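Local coordinates for uncharacterized protein (Desulfotomaculum acetoxidans, PDB 3U4Y) that is of unknown function but folds as a seven-bladed beta-propeller of the lactonase family, at residues R21-S26 and L33-L38; R295-F300 and G308-I313. All coordinates share one frame; numbering follows the deposited sequence.

Contact 1 of 2, residues R21-S26 and L33-L38; sequences RISFFS and LNQITL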
ATOM      1  N   ARG A  21     -15.513  -9.445   1.546  1.00 38.82           N
ATOM      2  CA  ARG A  21     -14.772 -10.677   1.740  1.00 41.84           C
ATOM      3  C   ARG A  21     -13.261 -10.427   1.555  1.00 42.37           C
ATOM      4  O   ARG A  21     -12.858  -9.351   1.115  1.00 41.56           O
ATOM      5  CB  ARG A  21     -15.290 -11.698   0.719  1.00 32.38           C
ATOM      6  CG  ARG A  21     -14.725 -13.077   0.851  1.00 37.18           C
ATOM      7  CD  ARG A  21     -15.382 -14.028  -0.116  1.00 38.37           C
ATOM      8  NE  ARG A  21     -15.001 -13.779  -1.497  1.00 37.51           N
ATOM      9  CZ  ARG A  21     -15.367 -14.550  -2.518  1.00 48.34           C
ATOM     10  NH1 ARG A  21     -14.985 -14.260  -3.752  1.00 60.06           N
ATOM     11  NH2 ARG A  21     -16.109 -15.623  -2.313  1.00 47.65           N
ATOM     12  N   ILE A  22     -12.439 -11.412   1.917  1.00 32.12           N
ATOM     13  CA  ILE A  22     -11.014 -11.413   1.607  1.00 26.93           C
ATOM     14  C   ILE A  22     -10.614 -12.843   1.253  1.00 31.73           C
ATOM     15  O   ILE A  22     -11.235 -13.791   1.703  1.00 30.55           O
ATOM     16  CB  ILE A  22     -10.160 -10.994   2.807  1.00 31.45           C
ATOM     17  CG1 ILE A  22      -9.824 -12.220   3.652  1.00 31.83           C
ATOM     18  CG2 ILE A  22     -10.864  -9.962   3.645  1.00 36.38           C
ATOM     19  CD1 ILE A  22      -9.438 -11.893   5.067  1.00 32.73           C
ATOM     20  N   SER A  23      -9.573 -12.993   0.443  1.00 39.48           N
ATOM     21  CA  SER A  23      -9.075 -14.302   0.038  1.00 34.13           C
ATOM     22  C   SER A  23      -7.579 -14.407   0.263  1.00 35.07           C
ATOM     23  O   SER A  23      -6.847 -13.444   0.094  1.00 44.18           O
ATOM     24  CB  SER A  23      -9.338 -14.558  -1.447  1.00 35.58           C
ATOM     25  OG  SER A  23     -10.715 -14.596  -1.741  1.00 40.81           O
ATOM     26  N   PHE A  24      -7.134 -15.592   0.648  1.00 27.49           N
ATOM     27  CA  PHE A  24      -5.734 -15.907   0.674  1.00 27.51           C
ATOM     28  C   PHE A  24      -5.537 -16.767  -0.541  1.00 40.32           C
ATOM     29  O   PHE A  24      -6.391 -17.578  -0.862  1.00 43.46           O
ATOM     30  CB  PHE A  24      -5.398 -16.682   1.927  1.00 25.74           C
ATOM     31  CG  PHE A  24      -5.459 -15.868   3.175  1.00 29.34           C
ATOM     32  CD1 PHE A  24      -4.365 -15.143   3.598  1.00 35.63           C
ATOM     33  CD2 PHE A  24      -6.600 -15.829   3.937  1.00 26.39           C
ATOM     34  CE1 PHE A  24      -4.412 -14.403   4.766  1.00 37.54           C
ATOM     35  CE2 PHE A  24      -6.647 -15.085   5.098  1.00 25.81           C
ATOM     36  CZ  PHE A  24      -5.554 -14.380   5.513  1.00 24.15           C
ATOM     37  N   PHE A  25      -4.425 -16.572  -1.231  1.00 45.39           N
ATOM     38  CA  PHE A  25      -4.147 -17.302  -2.453  1.00 45.94           C
ATOM     39  C   PHE A  25      -2.689 -17.758  -2.396  1.00 55.00           C
ATOM     40  O   PHE A  25      -1.869 -17.164  -1.689  1.00 50.96           O
ATOM     41  CB  PHE A  25      -4.399 -16.397  -3.668  1.00 33.69           C
ATOM     42  CG  PHE A  25      -3.560 -15.161  -3.674  1.00 47.55           C
ATOM     43  CD1 PHE A  25      -2.464 -15.053  -4.508  1.00 50.21           C
ATOM     44  CD2 PHE A  25      -3.844 -14.112  -2.816  1.00 63.04           C
ATOM     45  CE1 PHE A  25      -1.665 -13.910  -4.497  1.00 48.46           C
ATOM     46  CE2 PHE A  25      -3.058 -12.962  -2.805  1.00 62.65           C
ATOM     47  CZ  PHE A  25      -1.962 -12.869  -3.644  1.00 56.60           C
ATOM     48  N   SER A  26      -2.356 -18.820  -3.117  1.00 54.70           N
ATOM     49  CA  SER A  26      -0.965 -19.220  -3.179  1.00 46.13           C
ATOM     50  C   SER A  26      -0.258 -18.532  -4.340  1.00 50.85           C
ATOM     51  O   SER A  26      -0.766 -18.486  -5.462  1.00 50.50           O
ATOM     52  CB  SER A  26      -0.824 -20.728  -3.301  1.00 33.62           C
ATOM     53  OG  SER A  26      -0.338 -21.080  -4.583  1.00 39.29           O
ATOM     54  N   LEU A  33      -6.942 -20.208  -1.132  1.00 47.62           N
ATOM     55  CA  LEU A  33      -6.493 -20.934   0.044  1.00 41.20           C
ATOM     56  C   LEU A  33      -7.583 -20.987   1.099  1.00 42.92           C
ATOM     57  O   LEU A  33      -7.906 -22.051   1.624  1.00 31.12           O
ATOM     58  CB  LEU A  33      -5.305 -20.211   0.659  1.00 42.72           C
ATOM     59  CG  LEU A  33      -3.989 -20.949   0.685  1.00 44.45           C
ATOM     60  CD1 LEU A  33      -3.731 -21.510  -0.695  1.00 45.29           C
ATOM     61  CD2 LEU A  33      -2.923 -19.967   1.095  1.00 46.27           C
ATOM     62  N   ASN A  34      -8.099 -19.808   1.436  1.00 43.72           N
ATOM     63  CA  ASN A  34      -9.133 -19.641   2.443  1.00 53.77           C
ATOM     64  C   ASN A  34      -9.892 -18.367   2.090  1.00 55.46           C
ATOM     65  O   ASN A  34      -9.277 -17.381   1.710  1.00 60.84           O
ATOM     66  CB  ASN A  34      -8.523 -19.484   3.840  1.00 55.46           C
ATOM     67  CG  ASN A  34      -7.375 -20.429   4.093  1.00 59.89           C
ATOM     68  OD1 ASN A  34      -7.572 -21.547   4.562  1.00 47.62           O
ATOM     69  ND2 ASN A  34      -6.154 -19.971   3.809  1.00 73.86           N
ATOM     70  N   GLN A  35     -11.217 -18.378   2.217  1.00 48.67           N
ATOM     71  CA  GLN A  35     -11.996 -17.171   1.976  1.00 41.42           C
ATOM     72  C   GLN A  35     -12.848 -16.782   3.170  1.00 44.61           C
ATOM     73  O   GLN A  35     -13.852 -17.426   3.485  1.00 62.64           O
ATOM     74  CB  GLN A  35     -12.877 -17.325   0.744  1.00 41.71           C
ATOM     75  CG  GLN A  35     -12.141 -17.196  -0.557  1.00 39.82           C
ATOM     76  CD  GLN A  35     -13.074 -17.237  -1.740  1.00 54.15           C
ATOM     77  OE1 GLN A  35     -14.066 -17.960  -1.732  1.00 59.87           O
ATOM     78  NE2 GLN A  35     -12.771 -16.448  -2.765  1.00 67.75           N
ATOM     79  N   ILE A  36     -12.448 -15.709   3.827  1.00 34.72           N
ATOM     80  CA  ILE A  36     -13.160 -15.226   4.993  1.00 38.75           C
ATOM     81  C   ILE A  36     -14.162 -14.142   4.622  1.00 36.31           C
ATOM     82  O   ILE A  36     -13.779 -13.131   4.066  1.00 38.04           O
ATOM     83  CB  ILE A  36     -12.175 -14.657   6.003  1.00 36.70           C
ATOM     84  CG1 ILE A  36     -11.216 -15.746   6.471  1.00 40.46           C
ATOM     85  CG2 ILE A  36     -12.905 -14.075   7.173  1.00 32.87           C
ATOM     86  CD1 ILE A  36     -10.383 -15.326   7.649  1.00 43.49           C
ATOM     87  N   THR A  37     -15.440 -14.358   4.930  1.00 46.56           N
ATOM     88  CA  THR A  37     -16.492 -13.383   4.631  1.00 44.01           C
ATOM     89  C   THR A  37     -17.076 -12.818   5.933  1.00 47.00           C
ATOM     90  O   THR A  37     -17.759 -13.529   6.669  1.00 58.62           O
ATOM     91  CB  THR A  37     -17.640 -14.018   3.792  1.00 44.06           C
ATOM     92  OG1 THR A  37     -17.117 -14.679   2.627  1.00 33.70           O
ATOM     93  CG2 THR A  37     -18.660 -12.958   3.364  1.00 44.94           C
ATOM     94  N   LEU A  38     -16.817 -11.545   6.216  1.00 36.24           N
ATOM     95  CA  LEU A  38     -17.286 -10.929   7.461  1.00 43.09           C
ATOM     96  C   LEU A  38     -18.382  -9.862   7.317  1.00 48.30           C
ATOM     97  O   LEU A  38     -18.890  -9.363   8.321  1.00 49.53           O
ATOM     98  CB  LEU A  38     -16.121 -10.308   8.226  1.00 46.92           C
ATOM     99  CG  LEU A  38     -15.078 -11.243   8.823  1.00 49.39           C
ATOM    100  CD1 LEU A  38     -13.820 -11.213   7.985  1.00 36.00           C
ATOM    101  CD2 LEU A  38     -14.769 -10.802  10.241  1.00 53.46           C
TER

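Contact 2 of 2, residues R295-F300 and G308-I313; sequences RELKVF and GYVAGI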
ATOM      1  N   ARG A 295     -12.012  -7.002 -12.126  1.00 33.62           N
ATOM      2  CA  ARG A 295     -12.282  -7.885 -10.998  1.00 32.36           C
ATOM      3  C   ARG A 295     -11.527  -9.194 -11.192  1.00 39.78           C
ATOM      4  O   ARG A 295     -12.106 -10.280 -11.100  1.00 38.73           O
ATOM      5  CB  ARG A 295     -13.781  -8.150 -10.878  1.00 26.50           C
ATOM      6  CG  ARG A 295     -14.627  -6.901 -10.631  1.00 30.00           C
ATOM      7  CD  ARG A 295     -15.014  -6.734  -9.172  1.00 41.30           C
ATOM      8  NE  ARG A 295     -15.529  -5.396  -8.897  1.00 58.55           N
ATOM      9  CZ  ARG A 295     -16.817  -5.082  -8.811  1.00 66.38           C
ATOM     10  NH1 ARG A 295     -17.738  -6.020  -8.963  1.00 69.29           N
ATOM     11  NH2 ARG A 295     -17.182  -3.829  -8.565  1.00 70.31           N
ATOM     12  N   GLU A 296     -10.232  -9.073 -11.487  1.00 38.09           N
ATOM     13  CA  GLU A 296      -9.378 -10.218 -11.772  1.00 33.04           C
ATOM     14  C   GLU A 296      -8.080 -10.076 -10.994  1.00 27.92           C
ATOM     15  O   GLU A 296      -7.630  -8.973 -10.739  1.00 25.21           O
ATOM     16  CB  GLU A 296      -9.102 -10.322 -13.281  1.00 38.44           C
ATOM     17  CG  GLU A 296      -8.345 -11.572 -13.716  1.00 62.50           C
ATOM     18  CD  GLU A 296      -8.527 -11.917 -15.197  1.00 82.92           C
ATOM     19  OE1 GLU A 296      -7.619 -12.557 -15.788  1.00 85.91           O
ATOM     20  OE2 GLU A 296      -9.586 -11.561 -15.764  1.00 93.22           O
ATOM     21  N   LEU A 297      -7.501 -11.194 -10.573  1.00 38.21           N
ATOM     22  CA  LEU A 297      -6.143 -11.174 -10.042  1.00 39.40           C
ATOM     23  C   LEU A 297      -5.212 -11.794 -11.072  1.00 41.08           C
ATOM     24  O   LEU A 297      -5.135 -13.013 -11.177  1.00 41.51           O
ATOM     25  CB  LEU A 297      -6.063 -11.938  -8.725  1.00 28.16           C
ATOM     26  CG  LEU A 297      -4.703 -11.913  -8.019  1.00 27.76           C
ATOM     27  CD1 LEU A 297      -4.127 -10.514  -7.973  1.00 29.45           C
ATOM     28  CD2 LEU A 297      -4.807 -12.466  -6.618  1.00 28.28           C
ATOM     29  N   LYS A 298      -4.520 -10.964 -11.848  1.00 36.35           N
ATOM     30  CA  LYS A 298      -3.664 -11.490 -12.905  1.00 44.21           C
ATOM     31  C   LYS A 298      -2.208 -11.520 -12.444  1.00 44.04           C
ATOM     32  O   LYS A 298      -1.784 -10.689 -11.643  1.00 46.62           O
ATOM     33  CB  LYS A 298      -3.811 -10.657 -14.180  1.00 51.28           C
ATOM     34  CG  LYS A 298      -3.798 -11.476 -15.461  1.00 58.50           C
ATOM     35  CD  LYS A 298      -3.764 -10.587 -16.700  1.00 62.33           C
ATOM     36  CE  LYS A 298      -3.745 -11.425 -17.979  1.00 67.85           C
ATOM     37  NZ  LYS A 298      -3.289 -10.677 -19.193  1.00 65.43           N
ATOM     38  N   VAL A 299      -1.443 -12.488 -12.934  1.00 37.34           N
ATOM     39  CA  VAL A 299      -0.043 -12.591 -12.557  1.00 27.24           C
ATOM     40  C   VAL A 299       0.852 -12.541 -13.784  1.00 34.15           C
ATOM     41  O   VAL A 299       0.605 -13.216 -14.790  1.00 26.52           O
ATOM     42  CB  VAL A 299       0.226 -13.848 -11.755  1.00 26.34           C
ATOM     43  CG1 VAL A 299       1.603 -13.804 -11.162  1.00 31.09           C
ATOM     44  CG2 VAL A 299      -0.793 -13.951 -10.649  1.00 49.10           C
ATOM     45  N   PHE A 300       1.876 -11.702 -13.696  1.00 34.04           N
ATOM     46  CA  PHE A 300       2.802 -11.518 -14.782  1.00 34.68           C
ATOM     47  C   PHE A 300       4.176 -11.793 -14.259  1.00 39.16           C
ATOM     48  O   PHE A 300       4.411 -11.766 -13.053  1.00 38.79           O
ATOM     49  CB  PHE A 300       2.785 -10.074 -15.251  1.00 32.80           C
ATOM     50  CG  PHE A 300       1.491  -9.644 -15.848  1.00 38.65           C
ATOM     51  CD1 PHE A 300       1.334  -9.591 -17.222  1.00 39.07           C
ATOM     52  CD2 PHE A 300       0.428  -9.274 -15.038  1.00 43.29           C
ATOM     53  CE1 PHE A 300       0.138  -9.179 -17.786  1.00 37.23           C
ATOM     54  CE2 PHE A 300      -0.774  -8.864 -15.589  1.00 41.46           C
ATOM     55  CZ  PHE A 300      -0.919  -8.817 -16.969  1.00 40.11           C
ATOM     56  N   GLY A 308      -0.861 -16.216 -15.733  1.00 38.38           N
ATOM     57  CA  GLY A 308      -2.181 -16.769 -15.483  1.00 39.49           C
ATOM     58  C   GLY A 308      -2.869 -16.073 -14.326  1.00 51.77           C
ATOM     59  O   GLY A 308      -2.201 -15.403 -13.540  1.00 54.79           O
ATOM     60  N   TYR A 309      -4.190 -16.228 -14.212  1.00 58.59           N
ATOM     61  CA  TYR A 309      -4.964 -15.590 -13.137  1.00 57.02           C
ATOM     62  C   TYR A 309      -5.334 -16.596 -12.042  1.00 57.42           C
ATOM     63  O   TYR A 309      -5.150 -17.802 -12.229  1.00 68.67           O
ATOM     64  CB  TYR A 309      -6.208 -14.881 -13.700  1.00 49.99           C
ATOM     65  CG  TYR A 309      -7.309 -15.790 -14.231  1.00 63.65           C
ATOM     66  CD1 TYR A 309      -8.587 -15.771 -13.668  1.00 72.50           C
ATOM     67  CD2 TYR A 309      -7.084 -16.657 -15.301  1.00 70.11           C
ATOM     68  CE1 TYR A 309      -9.606 -16.599 -14.150  1.00 77.55           C
ATOM     69  CE2 TYR A 309      -8.103 -17.490 -15.795  1.00 75.31           C
ATOM     70  CZ  TYR A 309      -9.359 -17.456 -15.211  1.00 80.52           C
ATOM     71  OH  TYR A 309     -10.372 -18.272 -15.682  1.00 85.95           O
ATOM     72  N   VAL A 310      -5.827 -16.116 -10.898  1.00 43.85           N
ATOM     73  CA  VAL A 310      -6.301 -17.026  -9.854  1.00 49.09           C
ATOM     74  C   VAL A 310      -7.790 -17.287 -10.011  1.00 64.55           C
ATOM     75  O   VAL A 310      -8.568 -16.389 -10.342  1.00 76.81           O
ATOM     76  CB  VAL A 310      -6.034 -16.531  -8.412  1.00 44.85           C
ATOM     77  CG1 VAL A 310      -4.558 -16.477  -8.115  1.00 35.10           C
ATOM     78  CG2 VAL A 310      -6.658 -15.194  -8.205  1.00 57.13           C
ATOM     79  N   ALA A 311      -8.171 -18.531  -9.769  1.00 65.59           N
ATOM     80  CA  ALA A 311      -9.536 -18.987  -9.952  1.00 60.18           C
ATOM     81  C   ALA A 311     -10.545 -18.291  -9.054  1.00 46.18           C
ATOM     82  O   ALA A 311     -10.395 -18.243  -7.837  1.00 46.48           O
ATOM     83  CB  ALA A 311      -9.583 -20.461  -9.687  1.00 81.40           C
ATOM     84  N   GLY A 312     -11.595 -17.764  -9.655  1.00 38.88           N
ATOM     85  CA  GLY A 312     -12.713 -17.248  -8.884  1.00 35.41           C
ATOM     86  C   GLY A 312     -12.438 -16.263  -7.758  1.00 42.50           C
ATOM     87  O   GLY A 312     -13.052 -16.360  -6.696  1.00 35.47           O
ATOM     88  N   ILE A 313     -11.532 -15.311  -7.974  1.00 54.21           N
ATOM     89  CA  ILE A 313     -11.405 -14.164  -7.073  1.00 45.25           C
ATOM     90  C   ILE A 313     -11.815 -12.923  -7.841  1.00 45.55           C
ATOM     91  O   ILE A 313     -11.260 -12.639  -8.899  1.00 58.76           O
ATOM     92  CB  ILE A 313      -9.963 -13.929  -6.573  1.00 38.04           C
ATOM     93  CG1 ILE A 313      -9.482 -15.055  -5.657  1.00 44.88           C
ATOM     94  CG2 ILE A 313      -9.884 -12.628  -5.809  1.00 26.38           C
ATOM     95  CD1 ILE A 313      -8.149 -14.751  -5.001  1.00 34.72           C
TER

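Contact 1 of 2, residues R21-S26 and L33-L38
I22 and I36 form a hydrogen-bonded antiparallel pair, their side chains lying side by side. I22 N donates to I36 O at 3.1 Å, and I36 N returns a weak bond to I22 O. Further along, F24 N meets N34 O in a nearly straight bond (168° at the hydrogen), while L33 N gives to F24 O. On the face carrying R21, S23, Q35 and T37, Q35 NE2 donates to S23 OG at 3.0 Å, with the hydroxyl close to the amide plane; E16 holds the same hydroxyl. R21, with CG anti to its own N (chi1 -175°) and a bend at chi3, places its guanidinium so that Q35 NE2 lies over one face, 3.2 Å from R21 CZ, the guanidinium and amide planes 37° apart. This is contact without a hydrogen bond, and the charge is met instead by E16, in a salt bridge from NH1. A leucine in place of R21 would probably leave E16 without its cationic mate and the Q35 amide without the flat group it lies against. Beyond the pair, strand 11-16 flanks 21-26, strand 32-37 forms the blade's outer edge, and F24 and I36 pack on I67 of the next blade.

Contact 2 of 2, residues R295-F300 and G308-I313
L297 keeps CG anti to the backbone N (chi1 -176°), which sets its branched end beside V310, whose CG2 lies between its own backbone N and carbonyl carbon. L297 CB and V310 CG2 come to 3.4 Å, the two side chains meeting at a slant, and L297 CD2 also touches CG2. I313 comes in next to them, its CD1 4.4 Å from L297 CD2, so these three buried residues form a small apolar patch. Around Y309 the chemistry changes. E296, extended from CG onward, crosses Y309 at about a right angle; OE1 lies 3.4 Å from Y309 CB and approaches the near end of the ring obliquely, with carboxylate and ring planes 48° apart, while the phenol end leads away.

The pair is the outer beta hairpin of a propeller blade, in which strand 306-309 is the edge and strand 286-291 takes the backbone of K298 and F300 on the inner side. Across the hairpin, V299 N donates to G308 O at 3.1 Å, and G308 N returns a weak bond to V299 O. L297 O receives V310 N (151° at the hydrogen) and the CA-H of Y309, so one carbonyl oxygen takes both. G308 has backbone angles at which a CB would collide with the preceding carbonyl oxygen. After V310 the chain leaves the strand through a type II turn ending at I313, with G312 at positive phi in its third position. That turn swings I313 back toward L297 and on to V14 and E16 of the adjacent blade, while V299 packs against F288 and V307 within its own.

How the contacts relate
Contacts 1 and 2 are the same element repeated, the outer hairpin of a four-stranded blade, in two neighbouring blades on the same side of the chain's centre, with their own centres about 14 Å apart. Neither is core: both are partly buried, with solvent-facing residues at the edge strand. In contact 1 E16 links R21 to S23, which in turn takes Q35, and the ladder is the longer one, with three firm residue pairs against two; contact 2 has a short ladder that gives way to a turn, and holds its second half by apolar packing. The two meet at the seam between blades, where S23 CB lies 3.8 Å from I313 CD1 and the F25 ring touches L297.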